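Local coordinates for exported protein (PDB 4JX0) that is of unknown function but binds magnesium and joins a BT_3987-like N-terminal domain to a domain assigned to the F5/8 type C family, at residues 50-55 with 168-173; 175-180 with 287-292; 260-265 with 292-297. All coordinates share one frame; numbering follows the deposited sequence.

Contact 1. Residues 50-55 with 168-173; sequences LEAIND and VKLNLS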
# COMPACT_ATOMS: atom_id res chain seq x y z
N LEU A 50 -5.11 -3.38 -5.34
CA LEU A 50 -4.73 -3.88 -4.03
C LEU A 50 -3.22 -4.07 -4.05
O LEU A 50 -2.65 -4.39 -5.10
CB LEU A 50 -5.46 -5.20 -3.71
CG LEU A 50 -6.63 -5.09 -2.75
CD1 LEU A 50 -7.66 -4.13 -3.25
CD2 LEU A 50 -7.26 -6.45 -2.51
N GLU A 51 -2.58 -3.85 -2.91
CA GLU A 51 -1.14 -4.00 -2.78
C GLU A 51 -0.82 -5.18 -1.89
O GLU A 51 -1.47 -5.40 -0.86
CB GLU A 51 -0.50 -2.71 -2.22
CG GLU A 51 -0.63 -1.50 -3.13
CD GLU A 51 -0.02 -1.62 -4.51
OE1 GLU A 51 1.09 -2.19 -4.62
OE2 GLU A 51 -0.67 -1.18 -5.48
N ALA A 52 0.18 -5.94 -2.30
CA ALA A 52 0.69 -7.10 -1.58
C ALA A 52 2.21 -7.06 -1.62
O ALA A 52 2.80 -6.38 -2.48
CB ALA A 52 0.18 -8.38 -2.21
N ILE A 53 2.86 -7.75 -0.68
CA ILE A 53 4.32 -7.79 -0.63
C ILE A 53 4.81 -9.21 -0.40
O ILE A 53 4.20 -9.97 0.35
CB ILE A 53 4.95 -6.82 0.41
CG1 ILE A 53 4.44 -7.08 1.86
CG2 ILE A 53 4.77 -5.37 -0.00
CD1 ILE A 53 5.53 -7.60 2.80
N ASN A 54 5.93 -9.56 -1.06
CA ASN A 54 6.58 -10.86 -0.96
C ASN A 54 7.97 -10.67 -0.37
O ASN A 54 8.67 -9.73 -0.75
CB ASN A 54 6.64 -11.54 -2.31
CG ASN A 54 6.99 -13.01 -2.24
OD1 ASN A 54 8.15 -13.39 -2.15
ND2 ASN A 54 5.98 -13.88 -2.23
N ASP A 55 8.35 -11.55 0.55
CA ASP A 55 9.65 -11.50 1.22
C ASP A 55 10.53 -12.66 0.76
O ASP A 55 11.39 -13.10 1.52
CB ASP A 55 9.42 -11.56 2.74
CG ASP A 55 8.69 -12.79 3.27
OD1 ASP A 55 8.26 -13.63 2.45
OD2 ASP A 55 8.50 -12.88 4.51
N VAL A 168 -10.55 -5.80 -10.07
CA VAL A 168 -9.59 -5.75 -8.97
C VAL A 168 -8.26 -6.24 -9.49
O VAL A 168 -8.21 -7.26 -10.18
CB VAL A 168 -10.07 -6.58 -7.76
CG1 VAL A 168 -9.09 -6.48 -6.60
CG2 VAL A 168 -11.46 -6.15 -7.31
N LYS A 169 -7.18 -5.48 -9.22
CA LYS A 169 -5.81 -5.86 -9.57
C LYS A 169 -5.02 -5.98 -8.29
O LYS A 169 -4.99 -5.04 -7.49
CB LYS A 169 -5.10 -4.89 -10.52
CG LYS A 169 -3.63 -5.30 -10.78
CD LYS A 169 -2.97 -4.50 -11.87
CE LYS A 169 -1.56 -4.98 -12.13
NZ LYS A 169 -0.90 -4.15 -13.17
N LEU A 170 -4.35 -7.12 -8.12
CA LEU A 170 -3.49 -7.34 -6.98
C LEU A 170 -2.08 -7.08 -7.44
O LEU A 170 -1.53 -7.90 -8.17
CB LEU A 170 -3.68 -8.75 -6.44
CG LEU A 170 -2.90 -9.10 -5.19
CD1 LEU A 170 -3.27 -8.19 -4.03
CD2 LEU A 170 -3.12 -10.53 -4.80
N ASN A 171 -1.53 -5.92 -7.07
CA ASN A 171 -0.16 -5.53 -7.43
C ASN A 171 0.79 -6.15 -6.41
O ASN A 171 0.58 -6.01 -5.20
CB ASN A 171 -0.03 -4.00 -7.46
CG ASN A 171 1.31 -3.52 -8.00
OD1 ASN A 171 1.64 -3.74 -9.17
ND2 ASN A 171 2.14 -2.90 -7.15
N LEU A 172 1.83 -6.85 -6.89
CA LEU A 172 2.78 -7.54 -6.04
C LEU A 172 4.16 -6.94 -6.21
O LEU A 172 4.55 -6.64 -7.33
CB LEU A 172 2.76 -9.02 -6.41
CG LEU A 172 3.24 -9.97 -5.32
CD1 LEU A 172 2.34 -11.16 -5.20
CD2 LEU A 172 4.64 -10.42 -5.59
N SER A 173 4.87 -6.75 -5.09
CA SER A 173 6.22 -6.15 -5.07
C SER A 173 7.06 -6.79 -3.96
O SER A 173 6.52 -7.15 -2.92
CB SER A 173 6.13 -4.64 -4.87
OG SER A 173 5.16 -4.27 -3.90

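Contact 2. Residues 175-180 with 287-292; sequences RLDNID and SFKKPV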
# COMPACT_ATOMS: atom_id res chain seq x y z
N ARG A 175 9.57 -7.12 -0.83
CA ARG A 175 9.99 -6.41 0.38
C ARG A 175 10.38 -7.42 1.44
O ARG A 175 9.54 -8.18 1.93
CB ARG A 175 8.90 -5.47 0.92
CG ARG A 175 9.34 -4.68 2.15
CD ARG A 175 8.35 -3.61 2.54
NE ARG A 175 7.34 -4.11 3.47
CZ ARG A 175 6.22 -3.47 3.79
NH1 ARG A 175 5.95 -2.28 3.26
NH2 ARG A 175 5.36 -4.01 4.65
N LEU A 176 11.64 -7.40 1.84
CA LEU A 176 12.12 -8.32 2.87
C LEU A 176 11.67 -7.82 4.24
O LEU A 176 11.35 -6.64 4.39
CB LEU A 176 13.65 -8.44 2.81
CG LEU A 176 14.28 -8.63 1.41
CD1 LEU A 176 15.78 -8.59 1.51
CD2 LEU A 176 13.81 -9.92 0.77
N ASP A 177 11.62 -8.70 5.22
CA ASP A 177 11.28 -8.33 6.59
C ASP A 177 12.60 -8.37 7.31
O ASP A 177 12.86 -9.29 8.09
CB ASP A 177 10.22 -9.28 7.19
CG ASP A 177 9.90 -9.11 8.66
OD1 ASP A 177 10.09 -7.98 9.18
OD2 ASP A 177 9.46 -10.11 9.30
N ASN A 178 13.49 -7.42 6.94
CA ASN A 178 14.85 -7.37 7.46
C ASN A 178 15.17 -6.06 8.17
O ASN A 178 16.35 -5.75 8.30
CB ASN A 178 15.85 -7.59 6.32
CG ASN A 178 17.23 -7.94 6.79
OD1 ASN A 178 17.41 -8.79 7.66
ND2 ASN A 178 18.23 -7.26 6.26
N ILE A 179 14.17 -5.31 8.66
CA ILE A 179 14.41 -4.07 9.39
C ILE A 179 13.77 -4.19 10.77
O ILE A 179 12.56 -4.41 10.87
CB ILE A 179 13.89 -2.83 8.61
CG1 ILE A 179 14.69 -2.61 7.29
CG2 ILE A 179 13.92 -1.57 9.47
CD1 ILE A 179 16.15 -2.19 7.42
N ASP A 180 14.59 -4.06 11.83
CA ASP A 180 14.14 -4.11 13.22
C ASP A 180 13.86 -2.68 13.69
O ASP A 180 14.74 -1.82 13.62
CB ASP A 180 15.17 -4.81 14.10
CG ASP A 180 14.74 -4.92 15.55
OD1 ASP A 180 13.79 -5.68 15.83
OD2 ASP A 180 15.34 -4.24 16.40
N SER A 287 18.07 -0.98 12.50
CA SER A 287 18.90 -2.19 12.50
C SER A 287 18.45 -3.22 11.50
O SER A 287 17.26 -3.48 11.38
CB SER A 287 18.89 -2.85 13.88
OG SER A 287 19.49 -2.04 14.87
N PHE A 288 19.42 -3.87 10.84
CA PHE A 288 19.15 -4.98 9.94
C PHE A 288 19.04 -6.25 10.78
O PHE A 288 19.95 -6.53 11.57
CB PHE A 288 20.26 -5.13 8.89
CG PHE A 288 20.29 -4.05 7.83
CD1 PHE A 288 19.28 -3.95 6.89
CD2 PHE A 288 21.38 -3.21 7.71
CE1 PHE A 288 19.32 -2.97 5.89
CE2 PHE A 288 21.42 -2.23 6.72
CZ PHE A 288 20.40 -2.12 5.81
N LYS A 289 17.94 -7.02 10.63
CA LYS A 289 17.75 -8.28 11.36
C LYS A 289 18.88 -9.25 11.04
O LYS A 289 19.43 -9.90 11.93
CB LYS A 289 16.39 -8.91 11.04
CG LYS A 289 15.24 -8.17 11.69
CD LYS A 289 13.89 -8.63 11.19
CE LYS A 289 12.79 -8.18 12.12
NZ LYS A 289 11.45 -8.38 11.55
N LYS A 290 19.26 -9.29 9.75
CA LYS A 290 20.38 -10.05 9.22
C LYS A 290 21.33 -9.04 8.59
O LYS A 290 20.90 -8.38 7.64
CB LYS A 290 19.87 -11.08 8.19
CG LYS A 290 20.97 -11.94 7.59
CD LYS A 290 20.42 -13.10 6.78
CE LYS A 290 21.54 -14.02 6.33
NZ LYS A 290 21.01 -15.23 5.64
N PRO A 291 22.60 -8.88 9.04
CA PRO A 291 23.51 -7.91 8.37
C PRO A 291 23.59 -8.14 6.86
O PRO A 291 23.52 -9.28 6.40
CB PRO A 291 24.86 -8.15 9.05
CG PRO A 291 24.52 -8.75 10.37
CD PRO A 291 23.28 -9.56 10.16
N VAL A 292 23.72 -7.04 6.08
CA VAL A 292 23.69 -7.11 4.62
C VAL A 292 24.92 -6.45 3.98
O VAL A 292 25.28 -5.33 4.34
CB VAL A 292 22.37 -6.47 4.07
CG1 VAL A 292 22.08 -5.10 4.68
CG2 VAL A 292 22.38 -6.38 2.55

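Contact 3. Residues 260-265 with 292-297; sequences VMVETP and VECTKV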
# COMPACT_ATOMS: atom_id res chain seq x y z
N VAL A 260 13.62 1.38 3.83
CA VAL A 260 15.07 1.22 3.70
C VAL A 260 15.41 0.41 2.43
O VAL A 260 15.28 -0.82 2.42
CB VAL A 260 15.68 0.55 4.97
CG1 VAL A 260 17.20 0.52 4.90
CG2 VAL A 260 15.22 1.27 6.24
N MSE A 261 15.90 1.12 1.38
CA MSE A 261 16.35 0.50 0.12
C MSE A 261 17.83 0.19 0.22
O MSE A 261 18.56 1.02 0.76
CB MSE A 261 16.14 1.44 -1.08
CG MSE A 261 14.74 2.01 -1.21
SE MSE A 261 13.38 0.65 -1.41
CE MSE A 261 13.92 -0.11 -3.10
N VAL A 262 18.28 -0.94 -0.31
CA VAL A 262 19.69 -1.32 -0.23
C VAL A 262 20.20 -1.69 -1.61
O VAL A 262 19.63 -2.58 -2.23
CB VAL A 262 19.87 -2.49 0.75
CG1 VAL A 262 21.32 -2.94 0.81
CG2 VAL A 262 19.37 -2.11 2.14
N GLU A 263 21.30 -1.04 -2.07
CA GLU A 263 21.94 -1.37 -3.35
C GLU A 263 22.89 -2.50 -3.10
O GLU A 263 23.90 -2.33 -2.40
CB GLU A 263 22.67 -0.19 -4.00
CG GLU A 263 22.98 -0.44 -5.47
CD GLU A 263 23.85 0.60 -6.15
OE1 GLU A 263 24.90 0.96 -5.59
OE2 GLU A 263 23.50 1.01 -7.28
N THR A 264 22.60 -3.64 -3.71
CA THR A 264 23.40 -4.86 -3.57
C THR A 264 24.70 -4.74 -4.41
O THR A 264 24.84 -3.82 -5.22
CB THR A 264 22.53 -6.04 -4.00
OG1 THR A 264 22.08 -5.81 -5.34
CG2 THR A 264 21.33 -6.25 -3.07
N PRO A 265 25.66 -5.68 -4.25
CA PRO A 265 26.90 -5.59 -5.05
C PRO A 265 26.69 -5.68 -6.57
O PRO A 265 27.50 -5.12 -7.31
CB PRO A 265 27.73 -6.78 -4.54
CG PRO A 265 27.19 -7.06 -3.17
CD PRO A 265 25.72 -6.83 -3.32
N VAL A 292 23.72 -7.04 6.08
CA VAL A 292 23.69 -7.11 4.62
C VAL A 292 24.92 -6.45 3.98
O VAL A 292 25.28 -5.33 4.34
CB VAL A 292 22.37 -6.47 4.07
CG1 VAL A 292 22.08 -5.10 4.68
CG2 VAL A 292 22.38 -6.38 2.55
N GLU A 293 25.51 -7.14 2.98
CA GLU A 293 26.62 -6.60 2.19
C GLU A 293 26.03 -5.63 1.18
O GLU A 293 25.15 -6.03 0.41
CB GLU A 293 27.45 -7.69 1.48
CG GLU A 293 28.72 -8.10 2.21
CD GLU A 293 29.83 -8.60 1.31
OE1 GLU A 293 29.52 -9.27 0.30
OE2 GLU A 293 31.01 -8.31 1.62
N CYS A 294 26.47 -4.37 1.20
CA CYS A 294 25.93 -3.36 0.31
C CYS A 294 26.95 -2.28 -0.00
O CYS A 294 27.94 -2.10 0.71
CB CYS A 294 24.66 -2.77 0.91
SG CYS A 294 24.88 -2.01 2.54
N THR A 295 26.68 -1.56 -1.10
CA THR A 295 27.48 -0.44 -1.58
C THR A 295 26.82 0.88 -1.17
O THR A 295 27.53 1.83 -0.83
CB THR A 295 27.64 -0.54 -3.10
OG1 THR A 295 26.35 -0.72 -3.70
CG2 THR A 295 28.54 -1.69 -3.49
N LYS A 296 25.48 0.94 -1.22
CA LYS A 296 24.69 2.11 -0.84
C LYS A 296 23.41 1.71 -0.11
O LYS A 296 22.90 0.60 -0.30
CB LYS A 296 24.29 2.94 -2.08
CG LYS A 296 25.40 3.35 -3.01
CD LYS A 296 24.83 4.14 -4.18
CE LYS A 296 25.86 4.42 -5.25
NZ LYS A 296 25.21 4.79 -6.54
N VAL A 297 22.86 2.64 0.68
CA VAL A 297 21.58 2.48 1.40
C VAL A 297 20.82 3.80 1.20
O VAL A 297 21.42 4.86 1.32
CB VAL A 297 21.76 2.13 2.90
CG1 VAL A 297 20.42 2.04 3.61
CG2 VAL A 297 22.54 0.83 3.06

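Contact 1. Residues 50-55 with 168-173
L170 is wedged against L50 and A52 on the closely packed side of this parallel strand pair. Its CG lies anti to the backbone N (chi1 -176°), which leans the branch across to the other strand: L170 CD1 touches L50 CB at 3.7 Å and A52 CB at 3.9 Å. Further along, L172 CD2 rests 4.0 Å from N54 CB, and F105 and L61 add to the apolar packing around L170. The opposite side, carrying E51, I53, N171 and S173, is more polar and partly exposed. Here E51 and N171 run side by side, and N171 ND2 gives E51 OE1 a nearly straight bond (2.8 Å, 169°). E51 OE1 accepts on its syn lone pair and lies close to the amide plane of N171, although the carboxylate is turned 56° from it. Backbone bonds join the strands at the start, with L50 N to K169 O and N171 N to L50 O both 2.7 Å. S173 N and OG make only weak bonds to A52 O, before N54 N to S173 O restores the pattern. Strand 47-54 sits between the short antiparallel strand 59-61 and its parallel partner 165-174, which is flanked beyond by antiparallel strand 142-150.

Contact 2. Residues 175-180 with 287-292
The F288 ring is met obliquely by two groups from 175-180, the N178 amide and the end of I179, while V292 CG1 of its own segment sits over the ring centre on one face. The amide and ring planes are only 23° apart, and N178 ND2 comes 3.5 Å from F288 CD1. I179 runs alongside the ring in the same direction, its CD1 3.6 Å from F288 CE1. Both polar atoms of the N178 amide bond to K290. N178 OD1 accepts from K290 N at 2.8 Å, with the donor tilted 21° from the carbonyl plane, and N178 ND2 donates to K290 O at 3.2 Å, on a lone pair and within both planes. One side chain thus grips both polar atoms of one backbone residue, much as a strand neighbour would, just where the chain turns a corner at 289-290. CG anti to the N178 backbone N (chi1 -164°) carries the amide to that corner, and ND2 has a further partner in H272 ND1. The bond from K289 N to N178 O is less well aimed, its donor lying above the carbonyl plane. On the exposed side, the extended K289 chain passes D177 O and ends in a salt bridge, K289 NZ to D177 OD1 at 2.8 Å, approached from above the carboxylate plane. D180 N to S287 O (2.8 Å) is the straight backbone bond, and D180 OD2 turns to S182 OG. I179 and F288 form an antiparallel non-hydrogen-bonded pair, D180 and S287 the hydrogen-bonded pair beside it. F288 also packs on F241 and V262, from different sheets, an arrangement consistent with the interior of the β-sandwich of F5/8 type C domains, here at the sheet edge where the chain enters from the N-terminal domain.

Contact 3. Residues 260-265 with 292-297
With chi1 at -164°, E263 turns CG away from its own backbone N, and the rest of the chain runs extended; it crosses the T295 side chain at a slant, where OG1 stands between the T295 N and carbonyl carbon (chi1 51°). The T295 hydroxyl OG1 thereby comes within 2.9 Å of E263 OE1 and 3.2 Å of E263 O, two acceptors within range of its one proton. T295 N adds a nearly straight bond to E263 O (3.2 Å, 169°). K296 lies alongside E263 and points the same way. K296 CD is 3.5 Å from E263 OE1, so the aliphatic chain touches the carboxylate, while the ion pair from K296 NZ is long. E263 N donates to K296 O at 2.9 Å. T295 is the corner at which the chain leaves one sheet and enters another; the fold is consistent with the antiparallel β-sandwich of F5/8 type C domains, and strands 255-263 and 296-304 are neighbours in its five-stranded sheet. On the interior side, V262 and V292 meet tip to tip (V262 CG1 to V292 CG2, 4.0 Å), and V262 CG1 also packs on C294 CB. The pairing continues with V262 opposite V297, an antiparallel non-hydrogen-bonded pair, and with V260 CG1 against V297 CG1 at 3.8 Å. F299, I286 and F288 pack around V260 and V262, and F241 of the other sheet touches V297.

How the contacts relate
From the N terminus, contact 1 closes first, bringing strand 165-174 back beside strand 47-54 after 112 intervening residues. The chain then passes directly into contact 2, and the two touch where R175 N meets N54 O in a probable hydrogen bond, at the junction of the two domains. Contact 2 closes a second long loop, of 106 residues, pairing 175-180 with 287-292. Contact 3 opens inside that loop and closes beyond it at 292-297, so contacts 2 and 3 cross and share V292. They join the two sheets of the C-terminal part through I179 on V260 and F288 on V262, whereas contact 1 precedes both in series.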